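Local atomic coordinates of putative Nitroreductase (Anabaena variabilis ATCC 29413, PDB entry 3EO7), a protein that binds flavin mononucleotide and is probably an oxidoreductase of the nitroreductase family. Residues T337-L345 against E426-V434. Sequence-based numbering, arbitrary orientation.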
loop_
_atom_site.group_PDB
_atom_site.type_symbol
_atom_site.label_atom_id
_atom_site.label_comp_id
_atom_site.label_asym_id
_atom_site.label_seq_id
_atom_site.Cartn_x
_atom_site.Cartn_y
_atom_site.Cartn_z
ATOM N N THR A 337 -10.295 7.944 -10.099
ATOM C CA THR A 337 -11.045 8.945 -10.851
ATOM C C THR A 337 -10.142 9.831 -11.721
ATOM O O THR A 337 -9.143 10.363 -11.269
ATOM C CB THR A 337 -11.838 9.796 -9.874
ATOM O OG1 THR A 337 -12.535 8.920 -8.978
ATOM C CG2 THR A 337 -12.817 10.734 -10.602
ATOM N N ARG A 338 -10.520 9.965 -12.987
ATOM C CA ARG A 338 -9.758 10.738 -13.951
ATOM C C ARG A 338 -9.835 12.231 -13.697
ATOM O O ARG A 338 -8.836 12.929 -13.845
ATOM C CB ARG A 338 -10.250 10.450 -15.375
ATOM C CG ARG A 338 -9.517 11.257 -16.471
ATOM C CD ARG A 338 -10.166 11.160 -17.882
ATOM N NE ARG A 338 -9.255 11.682 -18.912
ATOM C CZ ARG A 338 -8.202 11.017 -19.403
ATOM N NH1 ARG A 338 -7.898 9.797 -18.957
ATOM N NH2 ARG A 338 -7.432 11.577 -20.340
ATOM N N ALA A 339 -11.006 12.707 -13.308
ATOM C CA ALA A 339 -11.237 14.137 -13.138
ATOM C C ALA A 339 -12.417 14.374 -12.215
ATOM O O ALA A 339 -13.320 13.542 -12.134
ATOM C CB ALA A 339 -11.486 14.802 -14.516
ATOM N N TYR A 340 -12.378 15.496 -11.505
ATOM C CA TYR A 340 -13.438 15.915 -10.605
ATOM C C TYR A 340 -14.240 17.032 -11.231
ATOM O O TYR A 340 -13.740 17.740 -12.088
ATOM C CB TYR A 340 -12.881 16.424 -9.268
ATOM C CG TYR A 340 -12.040 15.371 -8.583
ATOM C CD1 TYR A 340 -12.538 14.089 -8.409
ATOM C CD2 TYR A 340 -10.786 15.685 -8.078
ATOM C CE1 TYR A 340 -11.774 13.091 -7.792
ATOM C CE2 TYR A 340 -9.996 14.704 -7.451
ATOM C CZ TYR A 340 -10.507 13.432 -7.295
ATOM O OH TYR A 340 -9.744 12.460 -6.682
ATOM N N ASN A 341 -15.482 17.177 -10.784
ATOM C CA ASN A 341 -16.343 18.282 -11.264
ATOM C C ASN A 341 -16.208 19.548 -10.432
ATOM O O ASN A 341 -16.842 20.565 -10.734
ATOM C CB ASN A 341 -17.809 17.839 -11.395
ATOM C CG ASN A 341 -18.453 17.473 -10.078
ATOM O OD1 ASN A 341 -17.907 17.730 -9.007
ATOM N ND2 ASN A 341 -19.635 16.856 -10.151
ATOM N N GLY A 342 -15.420 19.489 -9.366
ATOM C CA GLY A 342 -15.231 20.635 -8.480
ATOM C C GLY A 342 -16.297 20.788 -7.408
ATOM O O GLY A 342 -16.214 21.707 -6.592
ATOM N N GLU A 343 -17.297 19.912 -7.387
ATOM C CA GLU A 343 -18.327 19.992 -6.365
ATOM C C GLU A 343 -17.775 19.589 -5.004
ATOM O O GLU A 343 -16.745 18.926 -4.916
ATOM C CB GLU A 343 -19.540 19.135 -6.714
ATOM C CG GLU A 343 -20.327 19.649 -7.895
ATOM C CD GLU A 343 -21.535 18.747 -8.235
ATOM O OE1 GLU A 343 -21.584 17.556 -7.809
ATOM O OE2 GLU A 343 -22.428 19.239 -8.959
ATOM N N GLU A 344 -18.504 19.977 -3.959
ATOM C CA GLU A 344 -18.088 19.738 -2.590
ATOM C C GLU A 344 -18.442 18.367 -2.024
ATOM O O GLU A 344 -19.328 17.683 -2.526
ATOM C CB GLU A 344 -18.718 20.786 -1.687
ATOM C CG GLU A 344 -18.272 22.194 -2.043
ATOM C CD GLU A 344 -18.649 23.240 -1.000
ATOM O OE1 GLU A 344 -19.707 23.107 -0.359
ATOM O OE2 GLU A 344 -17.859 24.189 -0.839
ATOM N N LEU A 345 -17.644 17.943 -1.036
ATOM C CA LEU A 345 -18.006 16.819 -0.188
ATOM C C LEU A 345 -18.782 17.410 0.982
ATOM O O LEU A 345 -18.622 18.595 1.303
ATOM C CB LEU A 345 -16.782 16.094 0.389
ATOM C CG LEU A 345 -16.311 14.823 -0.305
ATOM C CD1 LEU A 345 -16.241 14.960 -1.799
ATOM C CD2 LEU A 345 -14.992 14.365 0.347
ATOM N N GLU A 426 -5.077 18.780 -12.601
ATOM C CA GLU A 426 -6.396 19.318 -12.254
ATOM C C GLU A 426 -7.023 18.558 -11.094
ATOM O O GLU A 426 -7.874 19.093 -10.378
ATOM C CB GLU A 426 -7.331 19.332 -13.462
ATOM C CG GLU A 426 -6.875 20.296 -14.507
ATOM C CD GLU A 426 -7.793 20.362 -15.717
ATOM O OE1 GLU A 426 -8.808 19.617 -15.773
ATOM O OE2 GLU A 426 -7.489 21.185 -16.612
ATOM N N LEU A 427 -6.629 17.312 -10.887
ATOM C CA LEU A 427 -7.112 16.585 -9.707
ATOM C C LEU A 427 -6.837 17.368 -8.431
ATOM O O LEU A 427 -7.673 17.392 -7.545
ATOM C CB LEU A 427 -6.479 15.196 -9.598
ATOM C CG LEU A 427 -6.946 14.156 -10.619
ATOM C CD1 LEU A 427 -5.970 12.920 -10.615
ATOM C CD2 LEU A 427 -8.398 13.687 -10.406
ATOM N N GLY A 428 -5.663 17.989 -8.333
ATOM C CA GLY A 428 -5.317 18.811 -7.138
ATOM C C GLY A 428 -6.128 20.103 -7.085
ATOM O O GLY A 428 -6.551 20.537 -6.016
ATOM N N ARG A 429 -6.376 20.722 -8.240
ATOM C CA ARG A 429 -7.154 21.931 -8.261
ATOM C C ARG A 429 -8.613 21.714 -7.888
ATOM O O ARG A 429 -9.196 22.557 -7.204
ATOM C CB ARG A 429 -7.138 22.541 -9.660
ATOM C CG ARG A 429 -7.800 23.925 -9.789
ATOM C CD ARG A 429 -7.910 24.329 -11.256
ATOM N NE ARG A 429 -8.786 23.412 -11.966
ATOM C CZ ARG A 429 -8.892 23.303 -13.284
ATOM N NH1 ARG A 429 -8.183 24.085 -14.095
ATOM N NH2 ARG A 429 -9.716 22.394 -13.787
ATOM N N ASP A 430 -9.209 20.629 -8.397
ATOM C CA ASP A 430 -10.654 20.392 -8.310
ATOM C C ASP A 430 -11.134 19.513 -7.173
ATOM O O ASP A 430 -12.339 19.388 -6.964
ATOM C CB ASP A 430 -11.139 19.800 -9.640
ATOM C CG ASP A 430 -10.900 20.740 -10.823
ATOM O OD1 ASP A 430 -10.882 21.965 -10.609
ATOM O OD2 ASP A 430 -10.670 20.235 -11.940
ATOM N N ALA A 431 -10.190 18.895 -6.467
ATOM C CA ALA A 431 -10.487 18.108 -5.288
ATOM C C ALA A 431 -11.254 18.940 -4.234
ATOM O O ALA A 431 -11.018 20.149 -4.069
ATOM C CB ALA A 431 -9.182 17.609 -4.669
ATOM N N ALA A 432 -12.119 18.249 -3.515
ATOM C CA ALA A 432 -12.811 18.793 -2.360
ATOM C C ALA A 432 -11.824 18.816 -1.179
ATOM O O ALA A 432 -11.842 19.731 -0.355
ATOM C CB ALA A 432 -14.068 17.927 -2.022
ATOM N N ALA A 433 -11.004 17.768 -1.074
ATOM C CA ALA A 433 -10.007 17.640 -0.005
ATOM C C ALA A 433 -8.838 16.821 -0.528
ATOM O O ALA A 433 -9.003 15.939 -1.388
ATOM C CB ALA A 433 -10.601 16.963 1.220
ATOM N N VAL A 434 -7.676 17.093 0.029
ATOM C CA VAL A 434 -6.448 16.410 -0.376
ATOM C C VAL A 434 -5.737 15.963 0.894
ATOM O O VAL A 434 -5.424 16.797 1.763
ATOM C CB VAL A 434 -5.568 17.295 -1.236
ATOM C CG1 VAL A 434 -4.267 16.505 -1.622
ATOM C CG2 VAL A 434 -6.308 17.775 -2.523
HETATM O O HOH W 1 -9.967 17.083 -11.918
HETATM O O HOH W 2 -14.765 17.780 -6.689
#
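The ring of Y340 lies against L427, the two side chains crossing at about a right angle. This is part of the nitroreductase fold, in the flavin-binding region. The loop after helix 325-333 runs past the short helix 426-430 and the turn into strand 433-439. CD2 of L427 sits over one face of the Y340 ring, 3.9 Å from its centroid and 25° off the normal, a CH-pi contact offset toward the rim. The carbonyl O of L427 meets the same ring at its edge, in plane. Y340 has CG anti to its carbonyl carbon (chi1 -58°), which lays the ring along the helix end, where CE2 also touches CB of A431 at 4.1 Å. Its hydroxyl is hydrogen-bonded to T506 on strand 500-508. L427 also touches the FMN, so Y340 backs a residue of the flavin pocket.

No direct hydrogen bond joins the segments; two waters bridge them. Water 1 accepts from Y340 N and donates to D430 OD2. D430 packs its CB on CB of Y340 at 3.8 Å. R429 grips the D430 carboxylate side-on, NE to OD1 and NH2 to OD2. The first comes from above the carboxylate plane; the second uses the syn lone pair. R511, the C-terminal residue, adds a salt bridge to D430 OD2. With an alanine in place of D430, R429 and R511 would probably lose one of their two shared carboxylates, leaving E426 to face them, and water 1 would lose the OD2 that accepts from it.

Farther along, CD1 of L345 packs on CB of A432 at 3.7 Å. Between the Y340-L427 and L345-A432 contacts, water 2 donates to both E343 O and D430 O. G342 CA approaches that same D430 O at 3.5 Å, with a nearly straight CA-H...O angle of 163°.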